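Local coordinates for PTS system, cellobiose-specific IIA component (PDB 3K1S), which probably relays phosphate from a histidine-phosphorylated carrier protein to the cellobiose-specific IIB component during sugar uptake by the phosphotransferase system, at residues M38-K49 with K92-K103. Sequence-based numbering, arbitrary orientation.
Sequences MAEADEAMVKAK and KELAAEFIDLYK. With NA (sodium ion), chain N; NA (sodium ion), chain J.
In the three-helix bundle of this all-alpha, spectrin repeat-like IIA subunit, helix 38-67 packs antiparallel on helix 76-108, through selenomethionines Met38 and Met45 and the lysines Lys92 and Lys103 facing them. The axes of segments 38-49 and 92-103 come within 11.0 Å, with their N-to-C directions 170° apart. Met45 is a knob in a hole formed by Lys92, Ala95, Ala96 and Ile99. Bends at chi2 (-62°) and chi3 (-73°) fold its chain over, carrying CE to 3.6 Å from CB of Ala96 and against the carbonyl O of Lys92. On the way, Met45 CG passes 3.5 Å from Ile99 CD1, the two side chains sliding by in opposite directions. Met38 lies alongside Lys103 in the same antiparallel sense, its SE 3.9 Å from Lys103 CG, while its CE reaches CB of Tyr102. Beyond CG the Lys103 chain is extended, which brings NZ across to Asp42 OD1 at 2.8 Å in a salt bridge in which OD1 accepts through its syn lone pair. Tyr102 starts toward helix 38-67, but its ring leads away to the trimer interface, where its hydroxyl binds a sodium ion in the ring plane, together with the Glu97 carbonyl of the third subunit; Phe98 meets Phe98 of both neighbouring subunits. At the other end Lys49 crosses Lys92 at about a right angle; NZ of Lys49 lies 3.8 Å from NZ of Lys92, a proximity that would disfavour charging both.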
loop_
_atom_site.group_PDB
_atom_site.type_symbol
_atom_site.label_atom_id
_atom_site.label_comp_id
_atom_site.label_asym_id
_atom_site.label_seq_id
_atom_site.Cartn_x
_atom_site.Cartn_y
_atom_site.Cartn_z
HETATM N N MSE A 38 -25.337 1.997 -2.099
HETATM C CA MSE A 38 -24.731 0.701 -1.792
HETATM C C MSE A 38 -24.664 -0.261 -2.978
HETATM O O MSE A 38 -23.673 -0.973 -3.147
HETATM C CB MSE A 38 -25.448 0.047 -0.597
HETATM C CG MSE A 38 -25.367 0.860 0.700
HETATM SE SE MSE A 38 -23.560 1.540 1.120
HETATM C CE MSE A 38 -24.004 2.487 2.771
ATOM N N ALA A 39 -25.713 -0.272 -3.795
ATOM C CA ALA A 39 -25.775 -1.126 -4.980
ATOM C C ALA A 39 -24.742 -0.715 -6.028
ATOM O O ALA A 39 -24.154 -1.572 -6.690
ATOM C CB ALA A 39 -27.177 -1.108 -5.578
ATOM N N GLU A 40 -24.541 0.595 -6.172
ATOM C CA GLU A 40 -23.541 1.146 -7.078
ATOM C C GLU A 40 -22.129 0.862 -6.551
ATOM O O GLU A 40 -21.198 0.631 -7.328
ATOM C CB GLU A 40 -23.757 2.655 -7.267
ATOM C CG GLU A 40 -25.015 3.042 -8.073
ATOM C CD GLU A 40 -26.304 3.126 -7.241
ATOM O OE1 GLU A 40 -26.292 2.847 -6.020
ATOM O OE2 GLU A 40 -27.349 3.486 -7.824
ATOM N N ALA A 41 -21.982 0.890 -5.228
ATOM C CA ALA A 41 -20.731 0.522 -4.568
ATOM C C ALA A 41 -20.412 -0.956 -4.789
ATOM O O ALA A 41 -19.315 -1.301 -5.219
ATOM C CB ALA A 41 -20.804 0.828 -3.079
ATOM N N ASP A 42 -21.376 -1.826 -4.496
ATOM C CA ASP A 42 -21.191 -3.261 -4.709
ATOM C C ASP A 42 -20.751 -3.572 -6.143
ATOM O O ASP A 42 -19.826 -4.358 -6.351
ATOM C CB ASP A 42 -22.463 -4.043 -4.347
ATOM C CG ASP A 42 -22.743 -4.059 -2.846
ATOM O OD1 ASP A 42 -21.852 -3.697 -2.048
ATOM O OD2 ASP A 42 -23.868 -4.443 -2.460
ATOM N N GLU A 43 -21.404 -2.945 -7.120
ATOM C CA GLU A 43 -21.072 -3.173 -8.527
ATOM C C GLU A 43 -19.698 -2.636 -8.933
ATOM O O GLU A 43 -19.015 -3.253 -9.753
ATOM C CB GLU A 43 -22.153 -2.617 -9.457
ATOM C CG GLU A 43 -22.003 -3.097 -10.901
ATOM C CD GLU A 43 -23.178 -2.718 -11.790
ATOM O OE1 GLU A 43 -23.813 -1.667 -11.542
ATOM O OE2 GLU A 43 -23.460 -3.471 -12.750
ATOM N N ALA A 44 -19.306 -1.486 -8.384
ATOM C CA ALA A 44 -17.978 -0.928 -8.656
ATOM C C ALA A 44 -16.862 -1.805 -8.076
ATOM O O ALA A 44 -15.779 -1.899 -8.649
ATOM C CB ALA A 44 -17.868 0.514 -8.139
HETATM N N MSE A 45 -17.134 -2.441 -6.940
HETATM C CA MSE A 45 -16.201 -3.405 -6.353
HETATM C C MSE A 45 -15.995 -4.625 -7.256
HETATM O O MSE A 45 -14.877 -5.136 -7.381
HETATM C CB MSE A 45 -16.656 -3.828 -4.952
HETATM C CG MSE A 45 -16.479 -2.731 -3.905
HETATM SE SE MSE A 45 -14.595 -2.202 -3.674
HETATM C CE MSE A 45 -13.993 -3.813 -2.728
ATOM N N VAL A 46 -17.071 -5.084 -7.886
ATOM C CA VAL A 46 -16.993 -6.172 -8.858
ATOM C C VAL A 46 -16.056 -5.781 -10.000
ATOM O O VAL A 46 -15.222 -6.577 -10.433
ATOM C CB VAL A 46 -18.391 -6.555 -9.419
ATOM C CG1 VAL A 46 -18.257 -7.433 -10.662
ATOM C CG2 VAL A 46 -19.232 -7.260 -8.353
ATOM N N LYS A 47 -16.190 -4.547 -10.478
ATOM C CA LYS A 47 -15.358 -4.063 -11.574
ATOM C C LYS A 47 -13.911 -3.886 -11.135
ATOM O O LYS A 47 -12.990 -4.147 -11.905
ATOM C CB LYS A 47 -15.922 -2.769 -12.158
ATOM C CG LYS A 47 -17.175 -2.993 -12.986
ATOM C CD LYS A 47 -17.828 -1.680 -13.353
ATOM C CE LYS A 47 -19.192 -1.906 -13.977
ATOM N NZ LYS A 47 -19.715 -0.626 -14.537
ATOM N N ALA A 48 -13.721 -3.458 -9.892
ATOM C CA ALA A 48 -12.395 -3.389 -9.304
ATOM C C ALA A 48 -11.730 -4.753 -9.409
ATOM O O ALA A 48 -10.629 -4.872 -9.945
ATOM C CB ALA A 48 -12.475 -2.935 -7.857
ATOM N N LYS A 49 -12.424 -5.781 -8.920
ATOM C CA LYS A 49 -11.921 -7.148 -8.939
ATOM C C LYS A 49 -11.533 -7.581 -10.346
ATOM O O LYS A 49 -10.447 -8.138 -10.553
ATOM C CB LYS A 49 -12.953 -8.117 -8.342
ATOM C CG LYS A 49 -12.549 -9.597 -8.364
ATOM C CD LYS A 49 -11.064 -9.821 -8.022
ATOM C CE LYS A 49 -10.768 -9.646 -6.537
ATOM N NZ LYS A 49 -9.307 -9.744 -6.259
ATOM N N LYS A 92 -8.447 -1.891 -2.860
ATOM C CA LYS A 92 -9.675 -2.655 -3.009
ATOM C C LYS A 92 -10.038 -3.363 -1.702
ATOM O O LYS A 92 -11.185 -3.298 -1.247
ATOM C CB LYS A 92 -9.556 -3.664 -4.153
ATOM C CG LYS A 92 -10.802 -4.514 -4.363
ATOM C CD LYS A 92 -10.556 -5.589 -5.410
ATOM C CE LYS A 92 -11.643 -6.643 -5.387
ATOM N NZ LYS A 92 -11.581 -7.486 -4.159
ATOM N N GLU A 93 -9.053 -4.027 -1.100
ATOM C CA GLU A 93 -9.265 -4.783 0.128
ATOM C C GLU A 93 -9.747 -3.896 1.274
ATOM O O GLU A 93 -10.605 -4.301 2.057
ATOM C CB GLU A 93 -7.990 -5.539 0.529
ATOM C CG GLU A 93 -8.179 -6.494 1.702
ATOM C CD GLU A 93 -7.021 -7.461 1.898
ATOM O OE1 GLU A 93 -5.894 -7.166 1.445
ATOM O OE2 GLU A 93 -7.245 -8.524 2.521
ATOM N N LEU A 94 -9.194 -2.696 1.381
ATOM C CA LEU A 94 -9.592 -1.793 2.460
ATOM C C LEU A 94 -10.885 -1.037 2.153
ATOM O O LEU A 94 -11.682 -0.767 3.058
ATOM C CB LEU A 94 -8.454 -0.843 2.825
ATOM C CG LEU A 94 -7.222 -1.556 3.400
ATOM C CD1 LEU A 94 -6.082 -0.575 3.613
ATOM C CD2 LEU A 94 -7.554 -2.301 4.704
ATOM N N ALA A 95 -11.093 -0.716 0.879
ATOM C CA ALA A 95 -12.314 -0.051 0.446
ATOM C C ALA A 95 -13.535 -0.926 0.743
ATOM O O ALA A 95 -14.592 -0.418 1.116
ATOM C CB ALA A 95 -12.236 0.297 -1.031
ATOM N N ALA A 96 -13.380 -2.238 0.567
ATOM C CA ALA A 96 -14.376 -3.216 1.005
ATOM C C ALA A 96 -14.744 -3.004 2.470
ATOM O O ALA A 96 -15.915 -3.116 2.854
ATOM C CB ALA A 96 -13.853 -4.635 0.799
ATOM N N GLU A 97 -13.733 -2.694 3.276
ATOM C CA GLU A 97 -13.901 -2.500 4.709
ATOM C C GLU A 97 -14.520 -1.150 5.054
ATOM O O GLU A 97 -15.295 -1.050 6.003
ATOM C CB GLU A 97 -12.574 -2.710 5.445
ATOM C CG GLU A 97 -12.062 -4.150 5.388
ATOM C CD GLU A 97 -13.105 -5.181 5.815
ATOM O OE1 GLU A 97 -13.919 -4.886 6.719
ATOM O OE2 GLU A 97 -13.105 -6.294 5.242
ATOM N N PHE A 98 -14.200 -0.119 4.281
ATOM C CA PHE A 98 -14.911 1.155 4.415
ATOM C C PHE A 98 -16.388 0.999 4.069
ATOM O O PHE A 98 -17.259 1.530 4.765
ATOM C CB PHE A 98 -14.286 2.241 3.543
ATOM C CG PHE A 98 -13.051 2.841 4.130
ATOM C CD1 PHE A 98 -13.135 3.725 5.200
ATOM C CD2 PHE A 98 -11.799 2.523 3.619
ATOM C CE1 PHE A 98 -11.988 4.279 5.752
ATOM C CE2 PHE A 98 -10.648 3.076 4.167
ATOM C CZ PHE A 98 -10.742 3.955 5.231
ATOM N N ILE A 99 -16.655 0.267 2.990
ATOM C CA ILE A 99 -18.015 0.051 2.516
ATOM C C ILE A 99 -18.855 -0.678 3.568
ATOM O O ILE A 99 -19.998 -0.292 3.833
ATOM C CB ILE A 99 -18.025 -0.699 1.163
ATOM C CG1 ILE A 99 -17.289 0.135 0.102
ATOM C CG2 ILE A 99 -19.457 -1.006 0.721
ATOM C CD1 ILE A 99 -16.824 -0.651 -1.102
ATOM N N ASP A 100 -18.279 -1.716 4.178
ATOM C CA ASP A 100 -18.984 -2.472 5.216
ATOM C C ASP A 100 -19.266 -1.597 6.422
ATOM O O ASP A 100 -20.339 -1.683 7.022
ATOM C CB ASP A 100 -18.205 -3.725 5.627
ATOM C CG ASP A 100 -18.804 -5.001 5.054
ATOM O OD1 ASP A 100 -19.699 -4.916 4.182
ATOM O OD2 ASP A 100 -18.388 -6.098 5.486
ATOM N N LEU A 101 -18.308 -0.739 6.754
ATOM C CA LEU A 101 -18.450 0.186 7.865
ATOM C C LEU A 101 -19.555 1.208 7.596
ATOM O O LEU A 101 -20.304 1.568 8.505
ATOM C CB LEU A 101 -17.108 0.868 8.174
ATOM C CG LEU A 101 -17.019 1.864 9.335
ATOM C CD1 LEU A 101 -17.601 1.298 10.624
ATOM C CD2 LEU A 101 -15.570 2.279 9.545
ATOM N N TYR A 102 -19.668 1.667 6.355
ATOM C CA TYR A 102 -20.768 2.571 5.991
ATOM C C TYR A 102 -22.134 1.893 6.026
ATOM O O TYR A 102 -23.132 2.531 6.374
ATOM C CB TYR A 102 -20.526 3.251 4.639
ATOM C CG TYR A 102 -19.632 4.465 4.745
ATOM C CD1 TYR A 102 -20.089 5.633 5.351
ATOM C CD2 TYR A 102 -18.327 4.446 4.250
ATOM C CE1 TYR A 102 -19.275 6.753 5.461
ATOM C CE2 TYR A 102 -17.501 5.565 4.357
ATOM C CZ TYR A 102 -17.985 6.713 4.967
ATOM O OH TYR A 102 -17.191 7.832 5.082
ATOM N N LYS A 103 -22.178 0.608 5.674
ATOM C CA LYS A 103 -23.416 -0.176 5.775
ATOM C C LYS A 103 -23.857 -0.342 7.225
ATOM O O LYS A 103 -25.052 -0.267 7.523
ATOM C CB LYS A 103 -23.283 -1.538 5.090
ATOM C CG LYS A 103 -23.388 -1.459 3.573
ATOM C CD LYS A 103 -23.083 -2.786 2.900
ATOM C CE LYS A 103 -23.142 -2.625 1.388
ATOM N NZ LYS A 103 -22.462 -3.727 0.656
HETATM NA NA NA N . -15.304 -2.954 7.955
HETATM NA NA NA J . -15.015 7.909 5.060
#